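PDB 2YJP: putative ABC transporter, periplasmic binding protein, amino acid from Neisseria gonorrhoeae, which binds L-cysteine as the solute receptor of a putative amino-acid ABC transporter and probably delivers it to the membrane components for import. Local coordinates for residues Y70-A73 / N74-Q78; T104-A107 / N108-E111; L168-K171 / G172-A175; F191-N194 / T195-F198. The protein carries 1 engineered substitution. One frame throughout, in Å; residues are numbered along the deposited sequence.

Contact 1: residues Y70-A73 / N74-Q78; sequences YVDA and NGKNQ
Tyr70 and Gln78 meet twice, once through their backbones and once through their side chains. They form an antiparallel hydrogen-bonded pair: Tyr70 N gives to Gln78 O at 3.0 Å, and Gln78 N gives back to Tyr70 O at 2.9 Å. Val71 and Asn77 follow as a non-hydrogen-bonded pair. The next bond, from Asp72 N to Lys76 O at 2.8 Å, closes the ladder at the turn.

The polar side-chain bonds gather on the carboxylate of Asp72. With chi1 at 67° its CG sits between its own backbone N and carbonyl carbon, which brings the group in under the turn. OD1 accepts from Asn74 N at 2.7 Å and from Lys76 N at 3.0 Å. The two donors come from opposite faces of the carboxylate plane. OD2 takes the amide of Gln78, with NE2 at 2.9 Å, nearly in line with the C-O bond. Both oxygens are thus engaged, which should limit rotation.

Apolar contacts lie on both faces of the hairpin. Gln78 CB sits over one face of the Tyr70 ring, a CH-pi contact 3.9 Å from the ring centroid. On the face of Val71 and Asn77, Val71 CG1 packs on Gly75 CA at 3.6 Å. The Asn77 side chain also reaches Phe101 and Leu103 of strand 99-103 in the parallel sheet.

A type I turn runs from Asp72 to Gly75, closed by Gly75 N to Asp72 O, and Gly75 has positive phi. Asp72 OD1 with Asn74 N adds an Asx turn. Together these features describe a surface beta hairpin with a type I turn and a G1 beta bulge.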
# COMPACT_ATOMS: atom_id res chain seq x y z
N TYR A 70 -9.52 -0.21 -1.35
CA TYR A 70 -10.64 -0.44 -0.41
C TYR A 70 -11.86 -0.89 -1.17
O TYR A 70 -11.83 -1.06 -2.37
CB TYR A 70 -10.92 0.82 0.46
CG TYR A 70 -11.45 2.02 -0.33
CD1 TYR A 70 -10.57 2.82 -1.13
CD2 TYR A 70 -12.80 2.36 -0.29
CE1 TYR A 70 -11.03 3.92 -1.82
CE2 TYR A 70 -13.30 3.46 -1.03
CZ TYR A 70 -12.41 4.23 -1.80
OH TYR A 70 -12.90 5.29 -2.55
N VAL A 71 -12.94 -1.08 -0.43
CA VAL A 71 -14.20 -1.54 -0.94
C VAL A 71 -15.24 -0.51 -0.57
O VAL A 71 -15.36 -0.18 0.60
CB VAL A 71 -14.54 -2.92 -0.35
CG1 VAL A 71 -15.96 -3.33 -0.72
CG2 VAL A 71 -13.48 -3.96 -0.85
N ASP A 72 -16.01 -0.00 -1.54
CA ASP A 72 -17.01 1.02 -1.24
C ASP A 72 -18.32 0.45 -0.65
O ASP A 72 -18.44 -0.75 -0.44
CB ASP A 72 -17.23 1.96 -2.41
CG ASP A 72 -17.86 1.30 -3.64
OD1 ASP A 72 -18.66 0.35 -3.51
OD2 ASP A 72 -17.54 1.75 -4.75
N ALA A 73 -19.28 1.32 -0.37
CA ALA A 73 -20.56 0.89 0.15
C ALA A 73 -21.34 -0.03 -0.83
O ALA A 73 -22.27 -0.68 -0.43
CB ALA A 73 -21.42 2.11 0.51
N ASN A 74 -20.99 -0.03 -2.10
CA ASN A 74 -21.67 -0.90 -3.05
C ASN A 74 -20.94 -2.24 -3.22
O ASN A 74 -21.31 -3.04 -4.06
CB ASN A 74 -21.87 -0.18 -4.39
CG ASN A 74 -22.89 0.97 -4.31
OD1 ASN A 74 -23.72 1.09 -3.37
ND2 ASN A 74 -22.86 1.79 -5.34
N GLY A 75 -19.91 -2.47 -2.40
CA GLY A 75 -19.07 -3.68 -2.52
C GLY A 75 -18.09 -3.66 -3.71
O GLY A 75 -17.53 -4.71 -4.08
N LYS A 76 -17.83 -2.48 -4.28
CA LYS A 76 -16.88 -2.35 -5.40
C LYS A 76 -15.47 -1.94 -4.94
O LYS A 76 -15.31 -1.04 -4.09
CB LYS A 76 -17.42 -1.34 -6.43
CG LYS A 76 -18.78 -1.68 -7.03
CD LYS A 76 -18.77 -2.91 -8.03
CE LYS A 76 -20.25 -3.22 -8.45
NZ LYS A 76 -20.56 -4.71 -8.40
N ASN A 77 -14.44 -2.59 -5.47
CA ASN A 77 -13.07 -2.17 -5.24
C ASN A 77 -12.83 -0.76 -5.79
O ASN A 77 -13.30 -0.41 -6.88
CB ASN A 77 -12.10 -3.17 -5.89
CG ASN A 77 -12.34 -4.63 -5.40
OD1 ASN A 77 -11.80 -5.09 -4.49
ND2 ASN A 77 -13.17 -5.28 -5.99
N GLN A 78 -12.09 0.06 -5.02
CA GLN A 78 -11.81 1.44 -5.39
C GLN A 78 -10.43 1.79 -4.83
O GLN A 78 -9.87 1.06 -4.01
CB GLN A 78 -12.81 2.43 -4.77
CG GLN A 78 -14.32 2.26 -5.12
CD GLN A 78 -14.62 2.47 -6.62
OE1 GLN A 78 -13.79 3.00 -7.37
NE2 GLN A 78 -15.82 2.01 -7.06

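Contact 2: residues T104-A107 / N108-E111; sequences TEAA and NRVE. With ZN (zinc ion), chain G; CYS (cysteine), chain D.
Between strand 99-103 and helix 109-114 the backbone turns through Ala106 and Ala107, where Asn108 N gives to Glu105 O at 3.0 Å and a weak bond links Arg109 N to Ala106 O. The side chain of Arg109 then folds back over this bend. Its chain is bent at chi3 (-68°), which turns the guanidinium toward Ala106, with Ala106 CA over one face. NE gives to Ala106 O at 3.0 Å, on a lone pair of that carbonyl. NH1 is also bonded to Ala123 O.

The outer nitrogens meet the carboxylate of the bound cysteine. NH2 reaches its OXT at 3.0 Å, at the guanidinium edge and in plane, with an N-H...O angle of 160°. NH1 makes a weak bond to the ligand O. Thr104 CG2 packs at 3.7 Å from Arg109 CG, against the aliphatic part of the chain, crossing it at a slant.

Glu105 and Asn108 lie side by side, with carboxylate and amide planes 11° apart. A water bridges Glu105 N and Asn108 ND2. The Glu105 chain is extended beyond CG, and both its oxygens bind a zinc ion, OE2 at 2.1 Å and OE1 at 2.5 Å. Asp192 binds the same metal.

Two backbone carbonyls, Ala106 O and Ala123 O, hold the guanidinium as it meets the ligand, consistent with a cationic site for the carboxylate. Arg131 also bonds to the ligand. The zinc ion probably offsets the negative charge of Glu105.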
# COMPACT_ATOMS: atom_id res chain seq x y z
N THR A 104 -6.07 -8.86 -0.02
CA THR A 104 -4.87 -9.42 0.53
C THR A 104 -4.46 -8.69 1.80
O THR A 104 -4.26 -7.49 1.72
CB THR A 104 -3.70 -9.25 -0.50
OG1 THR A 104 -4.12 -9.76 -1.77
CG2 THR A 104 -2.48 -10.06 -0.10
N GLU A 105 -4.33 -9.36 2.95
CA GLU A 105 -3.57 -8.78 4.12
C GLU A 105 -2.12 -8.39 3.78
O GLU A 105 -1.48 -9.01 2.89
CB GLU A 105 -3.49 -9.76 5.28
CG GLU A 105 -4.87 -10.30 5.71
CD GLU A 105 -4.84 -11.25 6.90
OE1 GLU A 105 -3.78 -11.79 7.24
OE2 GLU A 105 -5.91 -11.45 7.54
N ALA A 106 -1.56 -7.41 4.51
CA ALA A 106 -0.16 -7.01 4.27
C ALA A 106 0.75 -8.20 4.34
O ALA A 106 1.57 -8.37 3.44
CB ALA A 106 0.32 -5.94 5.27
N ALA A 107 0.59 -9.03 5.37
CA ALA A 107 1.45 -10.19 5.58
C ALA A 107 1.34 -11.30 4.52
O ALA A 107 2.16 -12.18 4.50
CB ALA A 107 1.24 -10.80 7.00
N ASN A 108 0.33 -11.26 3.65
CA ASN A 108 0.09 -12.38 2.72
C ASN A 108 0.54 -12.07 1.31
O ASN A 108 0.47 -12.95 0.42
CB ASN A 108 -1.41 -12.73 2.64
CG ASN A 108 -1.88 -13.53 3.84
OD1 ASN A 108 -1.08 -14.05 4.59
ND2 ASN A 108 -3.18 -13.59 4.04
N ARG A 109 0.98 -10.82 1.10
CA ARG A 109 1.28 -10.36 -0.25
C ARG A 109 2.32 -11.23 -0.95
O ARG A 109 2.09 -11.61 -2.07
CB ARG A 109 1.70 -8.90 -0.28
CG ARG A 109 0.53 -7.95 0.02
CD ARG A 109 1.04 -6.52 0.10
NE ARG A 109 1.88 -6.36 1.29
CZ ARG A 109 2.23 -5.19 1.76
NH1 ARG A 109 1.83 -4.11 1.13
NH2 ARG A 109 2.97 -5.10 2.85
N VAL A 110 3.43 -11.54 -0.27
CA VAL A 110 4.47 -12.35 -0.81
C VAL A 110 3.95 -13.78 -1.09
O VAL A 110 4.07 -14.25 -2.21
CB VAL A 110 5.72 -12.40 0.14
CG1 VAL A 110 6.69 -13.53 -0.26
CG2 VAL A 110 6.43 -11.04 0.16
N GLU A 111 3.36 -14.43 -0.08
CA GLU A 111 2.79 -15.76 -0.25
C GLU A 111 1.77 -15.92 -1.42
O GLU A 111 1.73 -16.93 -2.08
CB GLU A 111 2.16 -16.24 1.09
CG GLU A 111 1.47 -17.62 0.99
CD GLU A 111 2.42 -18.74 0.49
OE1 GLU A 111 3.58 -18.85 0.93
OE2 GLU A 111 2.03 -19.55 -0.36
ZN ZN G . -5.22 -12.68 9.06
N CYS D . 3.31 0.12 1.73
CA CYS D . 3.66 -0.49 3.03
C CYS D . 4.14 -1.93 2.81
O CYS D . 4.25 -2.37 1.63
CB CYS D . 2.46 -0.52 3.98
SG CYS D . 1.01 -1.37 3.33
OXT CYS D . 4.43 -2.60 3.80
O HOH W 1 -5.13 -12.29 2.70
O HOH W 2 3.44 -13.45 2.61

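Contact 3: residues L168-K171 / G172-A175; sequences LVNK and GTTA. With CYS (cysteine), chain D.
The side chains of Asn170 and Thr173 cross at about a right angle, with Thr173 CG2 lying 3.3 Å from Asn170 OD1. The Thr173 hydroxyl turns instead to the backbone. OG1 gives to Asn170 O at 2.8 Å and lies in the carbonyl plane. Its chi1 of 58° swings OG1 back over the main chain, within range of both the turn and the helix start. Thr173 N adds a weak bond to the same carbonyl, so Asn170 O accepts one firm and one weak bond from Thr173. A water gives to Thr173 OG1 at 2.8 Å and accepts from Asn170 N at 3.0 Å.

Asn170 to Thr173 is a type II beta turn, and Gly172 takes its third position with phi 85°. Thr173 is the N-cap of helix 174-182, where OG1 also accepts a weak bond from Asp176 N.

Thr174 turns away from segment 168-171, and its backbone N gives to cysteine OXT at 3.0 Å. The carboxylate therefore meets the N-terminus of the helix, whose dipole would be expected to favour the negative charge.

Val169 CG1 and Ala175 CB touch at 4.3 Å, joining strand and helix beyond the turn. Asn170 ND2 reaches Phe191 O on the next strand. The turn thus forms the first corner of the beta-alpha-beta unit of strand 166-170, helix 174-182 and strand 187-191, with helix 194-202 packed against Leu168 and Asn170.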
# COMPACT_ATOMS: atom_id res chain seq x y z
N LEU A 168 1.12 0.27 18.06
CA LEU A 168 0.33 -0.56 17.15
C LEU A 168 0.90 -0.56 15.71
O LEU A 168 1.30 0.49 15.18
CB LEU A 168 -1.10 -0.05 17.09
CG LEU A 168 -1.78 -0.10 18.47
CD1 LEU A 168 -3.08 0.66 18.53
CD2 LEU A 168 -2.02 -1.54 18.81
N VAL A 169 0.97 -1.74 15.11
CA VAL A 169 1.32 -1.81 13.72
C VAL A 169 0.44 -2.89 13.05
O VAL A 169 0.03 -3.89 13.71
CB VAL A 169 2.83 -2.21 13.48
CG1 VAL A 169 3.77 -1.10 13.88
CG2 VAL A 169 3.21 -3.58 14.17
N ASN A 170 0.22 -2.70 11.74
CA ASN A 170 -0.40 -3.71 10.90
C ASN A 170 0.68 -4.75 10.64
O ASN A 170 1.78 -4.39 10.17
CB ASN A 170 -0.99 -3.06 9.66
CG ASN A 170 -1.58 -4.05 8.65
OD1 ASN A 170 -1.50 -3.87 7.54
ND2 ASN A 170 -2.25 -5.00 9.06
N LYS A 171 0.42 -6.01 11.02
CA LYS A 171 1.38 -7.05 10.83
C LYS A 171 1.86 -7.13 9.35
O LYS A 171 1.04 -7.10 8.42
CB LYS A 171 0.81 -8.42 11.33
CG LYS A 171 1.78 -9.59 11.10
CD LYS A 171 1.38 -10.89 11.87
CE LYS A 171 2.10 -12.13 11.28
NZ LYS A 171 1.45 -13.46 11.70
N GLY A 172 3.18 -7.26 9.17
CA GLY A 172 3.79 -7.57 7.87
C GLY A 172 4.01 -6.29 7.02
O GLY A 172 4.23 -6.38 5.84
N THR A 173 3.85 -5.11 7.64
CA THR A 173 4.11 -3.88 6.96
C THR A 173 5.56 -3.42 7.15
O THR A 173 6.32 -3.94 7.98
CB THR A 173 3.16 -2.72 7.42
OG1 THR A 173 3.27 -2.50 8.83
CG2 THR A 173 1.68 -3.01 7.04
N THR A 174 5.95 -2.41 6.36
CA THR A 174 7.28 -1.80 6.53
C THR A 174 7.36 -1.14 7.89
O THR A 174 8.42 -1.17 8.50
CB THR A 174 7.57 -0.77 5.46
OG1 THR A 174 6.41 0.03 5.29
CG2 THR A 174 7.97 -1.47 4.07
N ALA A 175 6.25 -0.61 8.43
CA ALA A 175 6.35 -0.07 9.82
C ALA A 175 6.70 -1.16 10.84
O ALA A 175 7.53 -0.92 11.73
CB ALA A 175 5.14 0.70 10.25
N CYS D . 3.31 0.12 1.73
CA CYS D . 3.66 -0.49 3.03
C CYS D . 4.14 -1.93 2.81
O CYS D . 4.25 -2.37 1.63
CB CYS D . 2.46 -0.52 3.98
SG CYS D . 1.01 -1.37 3.33
OXT CYS D . 4.43 -2.60 3.80
O HOH W 3 1.78 -0.60 10.26

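Contact 4: residues F191-N194 / T195-F198; sequences FDQN and TETF. With ZN (zinc ion), chain G; ZN (zinc ion), chain J.
The Phe191 ring lies across the first turn of helix 194-202, with Glu196 O over one face and Thr197 OG1 3.3 Å from Phe191 CB. This is a helix N-terminus following strand 187-191, with Gln193 as N-cap. The Glu196 side chain reaches back to the backbone N of this N-cap residue. Its CG lies beside its own backbone N (chi1 -68°) and the chain then runs out straight, which takes OE1 to Gln193 N at 3.2 Å, met on the anti side of the carboxylate.

The other carboxylate oxygen serves a metal. Glu196 OE2 binds a zinc ion at 1.9 Å, together with two waters, one of which also accepts from Asp192 N. Asp192 OD2 binds a second zinc ion at 2.0 Å, the one held by Glu105. The two acidic side chains bind different zinc ions.

At the helix start, Gln193 O accepts from Thr197 OG1 at 2.8 Å and Thr197 N at 3.1 Å. Asn194 is buried, and its amide is held by His211 and Asp64. Its backbone accepts the next helical bond, from Phe198 N to Asn194 O at 3.0 Å. The same oxygen lies at the edge of the Phe198 ring, 3.1 Å from CD2.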
# COMPACT_ATOMS: atom_id res chain seq x y z
N PHE A 191 -1.74 -6.44 14.39
CA PHE A 191 -3.03 -6.97 13.97
C PHE A 191 -2.92 -7.25 12.48
O PHE A 191 -2.25 -6.49 11.76
CB PHE A 191 -4.10 -5.90 14.22
CG PHE A 191 -4.38 -5.66 15.67
CD1 PHE A 191 -5.32 -6.44 16.37
CD2 PHE A 191 -3.68 -4.68 16.35
CE1 PHE A 191 -5.55 -6.23 17.74
CE2 PHE A 191 -3.89 -4.46 17.73
CZ PHE A 191 -4.82 -5.21 18.41
N ASP A 192 -3.55 -8.31 12.01
CA ASP A 192 -3.54 -8.70 10.56
C ASP A 192 -4.07 -7.61 9.60
O ASP A 192 -3.50 -7.39 8.56
CB ASP A 192 -4.37 -9.98 10.35
CG ASP A 192 -3.66 -11.25 10.89
OD1 ASP A 192 -2.58 -11.09 11.46
OD2 ASP A 192 -4.15 -12.43 10.73
N GLN A 193 -5.15 -6.93 9.99
CA GLN A 193 -5.89 -6.04 9.14
C GLN A 193 -5.77 -4.57 9.56
O GLN A 193 -5.65 -4.29 10.79
CB GLN A 193 -7.36 -6.42 9.26
CG GLN A 193 -7.62 -7.85 8.95
CD GLN A 193 -9.15 -8.16 8.91
OE1 GLN A 193 -9.91 -7.44 8.27
NE2 GLN A 193 -9.57 -9.22 9.59
N ASN A 194 -5.90 -3.64 8.61
CA ASN A 194 -5.83 -2.23 8.97
C ASN A 194 -6.96 -1.80 9.89
O ASN A 194 -6.71 -1.08 10.81
CB ASN A 194 -5.72 -1.27 7.74
CG ASN A 194 -4.34 -1.40 7.04
OD1 ASN A 194 -3.31 -1.19 7.68
ND2 ASN A 194 -4.33 -1.84 5.74
N THR A 195 -8.19 -2.19 9.58
CA THR A 195 -9.35 -1.84 10.38
C THR A 195 -9.16 -2.24 11.83
O THR A 195 -9.37 -1.43 12.71
CB THR A 195 -10.62 -2.49 9.81
OG1 THR A 195 -10.81 -2.00 8.47
CG2 THR A 195 -11.88 -2.07 10.65
N GLU A 196 -8.72 -3.47 12.09
CA GLU A 196 -8.40 -3.88 13.47
C GLU A 196 -7.36 -2.96 14.09
O GLU A 196 -7.53 -2.54 15.26
CB GLU A 196 -7.83 -5.29 13.57
CG GLU A 196 -8.75 -6.42 13.26
CD GLU A 196 -7.94 -7.75 13.19
OE1 GLU A 196 -6.85 -7.82 12.49
OE2 GLU A 196 -8.41 -8.75 13.82
N THR A 197 -6.31 -2.65 13.34
CA THR A 197 -5.19 -1.88 13.89
C THR A 197 -5.63 -0.45 14.31
O THR A 197 -5.34 0.01 15.42
CB THR A 197 -4.04 -1.81 12.88
OG1 THR A 197 -3.71 -3.14 12.46
CG2 THR A 197 -2.80 -1.17 13.53
N PHE A 198 -6.37 0.21 13.45
CA PHE A 198 -6.83 1.53 13.78
C PHE A 198 -7.94 1.48 14.87
O PHE A 198 -7.97 2.35 15.72
CB PHE A 198 -7.29 2.25 12.54
CG PHE A 198 -6.20 2.68 11.67
CD1 PHE A 198 -5.53 3.91 11.89
CD2 PHE A 198 -5.79 1.88 10.59
CE1 PHE A 198 -4.50 4.32 11.07
CE2 PHE A 198 -4.75 2.32 9.74
CZ PHE A 198 -4.12 3.54 9.96
ZN ZN G . -5.22 -12.68 9.06
ZN ZN J . -7.49 -10.44 14.05
O HOH W 4 -5.09 -10.13 13.92
O HOH W 5 -8.22 -10.90 16.36

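The four contacts follow one another along the chain without overlap. Contacts 1 and 2 belong to the lobe with the parallel sheet of strand 99-103. Contacts 3 and 4 belong to the other lobe, at the ends of the adjacent parallel strands 166-170 and 187-191, each leading into a helix, with about 9 Å between centres. Contact 1 stands off at the surface, its centre about 18 to 23 Å from the other centres. Contacts 2 and 3 touch across the cleft and share the bound cysteine. Contacts 2 and 4 share a zinc ion. Ligand and metal therefore both bridge the lobes, consistent with the closed, ligand-bound state of a periplasmic binding protein.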